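Local coordinates for hemolysin-related protein (Vibrio cholerae serotype O1, PDB 5V6F), which binds mannose-containing glycans, here mannotriose, through the second beta-prism lectin domain of RbmC, consistent with a part in targeting mammalian glycans, at residues A[17-22]-A[120-125]; A[66-71]-A[83-88]. All coordinates share one frame; numbering follows the deposited sequence.

Contact 1: A[17-22]-A[120-125]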
loop_
_atom_site.group_PDB
_atom_site.type_symbol
_atom_site.label_atom_id
_atom_site.label_comp_id
_atom_site.label_asym_id
_atom_site.label_seq_id
_atom_site.Cartn_x
_atom_site.Cartn_y
_atom_site.Cartn_z
ATOM N N ARG A 17 -11.515 -0.039 -2.577
ATOM C CA ARG A 17 -11.694 -1.225 -1.743
ATOM C C ARG A 17 -12.202 -0.803 -0.372
ATOM O O ARG A 17 -11.499 -0.120 0.381
ATOM C CB ARG A 17 -10.393 -2.018 -1.640
ATOM C CG ARG A 17 -10.007 -2.723 -2.946
ATOM C CD ARG A 17 -11.053 -3.769 -3.352
ATOM N NE ARG A 17 -10.762 -4.418 -4.631
ATOM C CZ ARG A 17 -11.269 -4.053 -5.805
ATOM N NH1 ARG A 17 -12.099 -3.023 -5.901
ATOM N NH2 ARG A 17 -10.936 -4.723 -6.900
ATOM N N VAL A 18 -13.422 -1.213 -0.059
ATOM C CA VAL A 18 -14.071 -0.853 1.193
ATOM C C VAL A 18 -13.510 -1.712 2.313
ATOM O O VAL A 18 -13.335 -2.929 2.163
ATOM C CB VAL A 18 -15.599 -1.010 1.064
ATOM C CG1 VAL A 18 -16.287 -0.818 2.404
ATOM C CG2 VAL A 18 -16.143 -0.023 0.041
ATOM N N VAL A 19 -13.218 -1.074 3.441
ATOM C CA VAL A 19 -12.727 -1.778 4.618
ATOM C C VAL A 19 -13.905 -2.419 5.337
ATOM O O VAL A 19 -14.905 -1.753 5.642
ATOM C CB VAL A 19 -11.963 -0.820 5.544
ATOM C CG1 VAL A 19 -11.418 -1.573 6.734
ATOM C CG2 VAL A 19 -10.840 -0.127 4.783
ATOM N N THR A 20 -13.790 -3.711 5.622
ATOM C CA THR A 20 -14.854 -4.429 6.304
ATOM C C THR A 20 -14.792 -4.174 7.806
ATOM O O THR A 20 -13.873 -3.533 8.322
ATOM C CB THR A 20 -14.754 -5.929 6.043
ATOM O OG1 THR A 20 -13.616 -6.452 6.747
ATOM C CG2 THR A 20 -14.632 -6.221 4.550
ATOM N N ALA A 21 -15.771 -4.723 8.526
ATOM C CA ALA A 21 -15.766 -4.634 9.981
ATOM C C ALA A 21 -14.504 -5.229 10.594
ATOM O O ALA A 21 -14.188 -4.925 11.750
ATOM C CB ALA A 21 -17.000 -5.336 10.554
ATOM N N ASP A 22 -13.780 -6.074 9.857
ATOM C CA ASP A 22 -12.546 -6.650 10.376
ATOM C C ASP A 22 -11.370 -5.678 10.334
ATOM O O ASP A 22 -10.338 -5.960 10.952
ATOM C CB ASP A 22 -12.191 -7.922 9.602
ATOM C CG ASP A 22 -13.171 -9.055 9.862
ATOM O OD1 ASP A 22 -13.680 -9.159 10.996
ATOM O OD2 ASP A 22 -13.431 -9.839 8.928
ATOM N N LYS A 120 -12.265 3.998 6.156
ATOM C CA LYS A 120 -13.407 3.250 5.646
ATOM C C LYS A 120 -13.171 2.673 4.260
ATOM O O LYS A 120 -13.883 1.745 3.862
ATOM C CB LYS A 120 -14.661 4.136 5.621
ATOM C CG LYS A 120 -14.703 5.175 4.507
ATOM C CD LYS A 120 -15.905 6.095 4.673
ATOM C CE LYS A 120 -16.059 7.051 3.496
ATOM N NZ LYS A 120 -17.055 8.126 3.778
ATOM N N GLN A 121 -12.176 3.174 3.535
ATOM C CA GLN A 121 -11.948 2.758 2.162
ATOM C C GLN A 121 -10.497 3.040 1.813
ATOM O O GLN A 121 -9.899 3.997 2.313
ATOM C CB GLN A 121 -12.910 3.486 1.211
ATOM C CG GLN A 121 -12.731 3.195 -0.270
ATOM C CD GLN A 121 -13.804 3.856 -1.114
ATOM O OE1 GLN A 121 -14.987 3.530 -1.003
ATOM N NE2 GLN A 121 -13.397 4.797 -1.958
ATOM N N ILE A 122 -9.930 2.176 0.977
ATOM C CA ILE A 122 -8.607 2.377 0.406
ATOM C C ILE A 122 -8.788 2.500 -1.097
ATOM O O ILE A 122 -9.341 1.596 -1.738
ATOM C CB ILE A 122 -7.638 1.232 0.742
ATOM C CG1 ILE A 122 -7.627 0.947 2.248
ATOM C CG2 ILE A 122 -6.228 1.579 0.246
ATOM C CD1 ILE A 122 -6.777 -0.257 2.643
ATOM N N ASN A 123 -8.352 3.621 -1.654
ATOM C CA ASN A 123 -8.252 3.757 -3.094
ATOM C C ASN A 123 -6.874 3.273 -3.512
ATOM O O ASN A 123 -5.880 3.563 -2.844
ATOM C CB ASN A 123 -8.476 5.206 -3.528
ATOM C CG ASN A 123 -9.854 5.719 -3.152
ATOM O OD1 ASN A 123 -10.833 4.975 -3.180
ATOM N ND2 ASN A 123 -9.935 6.993 -2.795
ATOM N N VAL A 124 -6.824 2.498 -4.594
ATOM C CA VAL A 124 -5.590 1.888 -5.071
ATOM C C VAL A 124 -5.478 2.133 -6.567
ATOM O O VAL A 124 -6.431 1.882 -7.312
ATOM C CB VAL A 124 -5.544 0.374 -4.782
ATOM C CG1 VAL A 124 -4.191 -0.200 -5.182
ATOM C CG2 VAL A 124 -5.845 0.096 -3.311
ATOM N N TRP A 125 -4.315 2.606 -7.002
ATOM C CA TRP A 125 -4.035 2.838 -8.413
ATOM C C TRP A 125 -3.056 1.778 -8.898
ATOM O O TRP A 125 -1.980 1.608 -8.312
ATOM C CB TRP A 125 -3.469 4.242 -8.634
ATOM C CG TRP A 125 -4.487 5.332 -8.483
ATOM C CD1 TRP A 125 -5.149 5.976 -9.489
ATOM C CD2 TRP A 125 -4.964 5.906 -7.256
ATOM N NE1 TRP A 125 -6.003 6.917 -8.966
ATOM C CE2 TRP A 125 -5.909 6.894 -7.599
ATOM C CE3 TRP A 125 -4.683 5.680 -5.905
ATOM C CZ2 TRP A 125 -6.578 7.653 -6.639
ATOM C CZ3 TRP A 125 -5.346 6.439 -4.953
ATOM C CH2 TRP A 125 -6.282 7.412 -5.325
HETATM O O HOH W 1 -15.858 0.884 5.723
#
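At one edge of a four-stranded antiparallel sheet of the beta-prism, Arg17 and Val18, at the end of strand 13-18, pair with Ile122 and Gln121 at the start of strand 121-126. Arg17 and Ile122 form a hydrogen-bonded pair: Arg17 N donates to Ile122 O at 2.8 Å, and the return bond from Ile122 N to Arg17 O is nearly straight (174° at the hydrogen). The pairing runs one residue past the strand end, since Val19 N still reaches Lys120 O at 2.9 Å, although this donor stands 47° above the carbonyl plane. A water donating to both Val19 O and Lys120 O bridges the two chains just beyond this bond. On the side of Ile122, the CG2 branch of Val19 turns inward and meets Ile122 CG1 at 4.2 Å. Arg17 sets out toward the same side, but its chain bends at chi2 (-63°) and leads the guanidinium away, where NE bonds to Asn42 O. Lys120 and Gln121 form a classic beta bulge opposite Val137 of the neighbouring strand 131-137. On the other face Val18 and Gln121 form a non-hydrogen-bonded pair, and Gln121 CG, trans to the backbone nitrogen, passes 3.6 Å from Arg17 O. The extended chain carries the amide along the sheet, where Gln121 NE2 donates to Asn123 OD1 at 2.8 Å.

Contact 2: A[66-71]-A[83-88]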
loop_
_atom_site.group_PDB
_atom_site.type_symbol
_atom_site.label_atom_id
_atom_site.label_comp_id
_atom_site.label_asym_id
_atom_site.label_seq_id
_atom_site.Cartn_x
_atom_site.Cartn_y
_atom_site.Cartn_z
ATOM N N GLN A 66 -1.129 3.678 13.277
ATOM C CA GLN A 66 -0.821 5.041 13.683
ATOM C C GLN A 66 -0.342 5.893 12.514
ATOM O O GLN A 66 -0.850 6.997 12.311
ATOM C CB GLN A 66 0.234 5.044 14.796
ATOM C CG GLN A 66 0.657 6.446 15.231
ATOM C CD GLN A 66 1.609 6.442 16.412
ATOM O OE1 GLN A 66 1.899 5.394 16.991
ATOM N NE2 GLN A 66 2.103 7.620 16.773
ATOM N N SER A 67 0.609 5.394 11.726
ATOM C CA SER A 67 1.164 6.188 10.640
ATOM C C SER A 67 1.747 5.273 9.575
ATOM O O SER A 67 2.015 4.092 9.814
ATOM C CB SER A 67 2.241 7.145 11.155
ATOM O OG SER A 67 3.348 6.418 11.666
ATOM N N VAL A 68 1.948 5.846 8.389
ATOM C CA VAL A 68 2.618 5.159 7.295
ATOM C C VAL A 68 3.777 6.017 6.813
ATOM O O VAL A 68 3.737 7.249 6.868
ATOM C CB VAL A 68 1.665 4.840 6.121
ATOM C CG1 VAL A 68 0.620 3.820 6.548
ATOM C CG2 VAL A 68 0.997 6.112 5.595
ATOM N N GLU A 69 4.820 5.339 6.348
ATOM C CA GLU A 69 5.958 5.952 5.675
ATOM C C GLU A 69 6.076 5.226 4.345
ATOM O O GLU A 69 6.445 4.048 4.315
ATOM C CB GLU A 69 7.227 5.814 6.515
ATOM C CG GLU A 69 8.452 6.519 5.987
ATOM C CD GLU A 69 9.634 6.361 6.924
ATOM O OE1 GLU A 69 10.360 5.352 6.807
ATOM O OE2 GLU A 69 9.818 7.231 7.800
ATOM N N VAL A 70 5.724 5.906 3.257
ATOM C CA VAL A 70 5.578 5.284 1.945
ATOM C C VAL A 70 6.750 5.717 1.080
ATOM O O VAL A 70 6.955 6.916 0.856
ATOM C CB VAL A 70 4.246 5.668 1.283
ATOM C CG1 VAL A 70 4.101 4.986 -0.078
ATOM C CG2 VAL A 70 3.079 5.304 2.187
ATOM N N THR A 71 7.509 4.746 0.583
ATOM C CA THR A 71 8.614 5.010 -0.328
ATOM C C THR A 71 8.183 4.641 -1.744
ATOM O O THR A 71 7.752 3.510 -1.996
ATOM C CB THR A 71 9.866 4.233 0.079
ATOM O OG1 THR A 71 10.206 4.552 1.433
ATOM C CG2 THR A 71 11.044 4.595 -0.824
ATOM N N VAL A 83 7.235 1.237 -3.737
ATOM C CA VAL A 83 8.147 0.121 -3.540
ATOM C C VAL A 83 8.207 -0.346 -2.090
ATOM O O VAL A 83 8.545 -1.514 -1.852
ATOM C CB VAL A 83 9.565 0.443 -4.063
ATOM C CG1 VAL A 83 9.527 0.635 -5.578
ATOM C CG2 VAL A 83 10.157 1.671 -3.373
ATOM N N ALA A 84 7.863 0.503 -1.121
ATOM C CA ALA A 84 7.888 0.084 0.270
ATOM C C ALA A 84 6.880 0.891 1.072
ATOM O O ALA A 84 6.639 2.070 0.795
ATOM C CB ALA A 84 9.285 0.242 0.879
ATOM N N ILE A 85 6.289 0.237 2.071
ATOM C CA ILE A 85 5.442 0.901 3.055
ATOM C C ILE A 85 5.855 0.426 4.433
ATOM O O ILE A 85 5.868 -0.782 4.703
ATOM C CB ILE A 85 3.942 0.623 2.848
ATOM C CG1 ILE A 85 3.514 0.924 1.413
ATOM C CG2 ILE A 85 3.120 1.473 3.823
ATOM C CD1 ILE A 85 2.167 0.345 1.064
ATOM N N LYS A 86 6.172 1.374 5.308
ATOM C CA LYS A 86 6.399 1.092 6.716
ATOM C C LYS A 86 5.144 1.478 7.490
ATOM O O LYS A 86 4.734 2.643 7.473
ATOM C CB LYS A 86 7.614 1.854 7.238
ATOM C CG LYS A 86 7.892 1.640 8.711
ATOM C CD LYS A 86 9.083 2.461 9.166
ATOM C CE LYS A 86 9.172 2.511 10.674
ATOM N NZ LYS A 86 10.249 3.437 11.126
ATOM N N PHE A 87 4.533 0.497 8.147
ATOM C CA PHE A 87 3.346 0.707 8.967
ATOM C C PHE A 87 3.768 0.761 10.431
ATOM O O PHE A 87 4.338 -0.204 10.945
ATOM C CB PHE A 87 2.330 -0.417 8.760
ATOM C CG PHE A 87 1.869 -0.588 7.334
ATOM C CD1 PHE A 87 2.561 -1.407 6.459
ATOM C CD2 PHE A 87 0.712 0.029 6.886
ATOM C CE1 PHE A 87 2.122 -1.585 5.155
ATOM C CE2 PHE A 87 0.270 -0.142 5.580
ATOM C CZ PHE A 87 0.972 -0.953 4.720
ATOM N N THR A 88 3.492 1.881 11.097
ATOM C CA THR A 88 3.714 2.019 12.531
ATOM C C THR A 88 2.371 1.940 13.244
ATOM O O THR A 88 1.429 2.655 12.883
ATOM C CB THR A 88 4.425 3.334 12.868
ATOM O OG1 THR A 88 5.710 3.365 12.234
ATOM C CG2 THR A 88 4.629 3.475 14.369
HETATM O O HOH W 2 12.157 4.729 8.750
#
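Two classic beta bulges bracket this antiparallel hairpin pairing, one on each strand. Gln66 N and Ser67 N both donate to Thr88 O, the former at 2.8 Å and in the carbonyl plane; at the other end Val83 N and Ala84 N share Thr71 O, Val83 N at 2.9 Å. Between them the register is regular, with Lys86 N to Glu69 O almost linear (178° at the hydrogen). The segment axes run at 165° and approach to 4.7 Å. On one face Val68 and Phe87 lie side by side, and Val68 CG1 meets Phe87 CD2 obliquely at 3.8 Å. Ile85 CG2, anti to its backbone N, leans over one ring face of Phe87 near the rim and also touches Val70 CG2 at 4.2 Å. The opposite face is largely polar: extended Glu69 and Lys86 cross with Glu69 OE1 4.7 Å from Lys86 NZ, too far for a salt bridge, and a water bonds to OE1 and only weakly to NZ. Within its four-stranded sheet the pair is central, with strand 106-112 beside 65-75 and strand 94-98 beside 80-89, while Ile85 and Phe87 pack onto Leu27 of strand 24-29 in another sheet.

In the fold
Contacts 1 and 2 belong to two different sheets of the same beta-prism, their centres 17 Å apart and their nearest atoms about 8 Å apart, without touching. In sequence, contact 2 is nested within the loop closed by contact 1: 66-71 and 83-88 form a local hairpin, whereas 17-22 and 120-125 bring distant parts of the chain together. The bound mannotriose lies near the Val83 end of contact 2, that side chain being about 8 Å from an alpha-mannose and about 9 Å from the beta-mannose. Each sheet nevertheless leads to a pocket residue: strand 65-75 ends at Tyr75, and Trp129 lies in the turn joining strands 121-126 and 131-137.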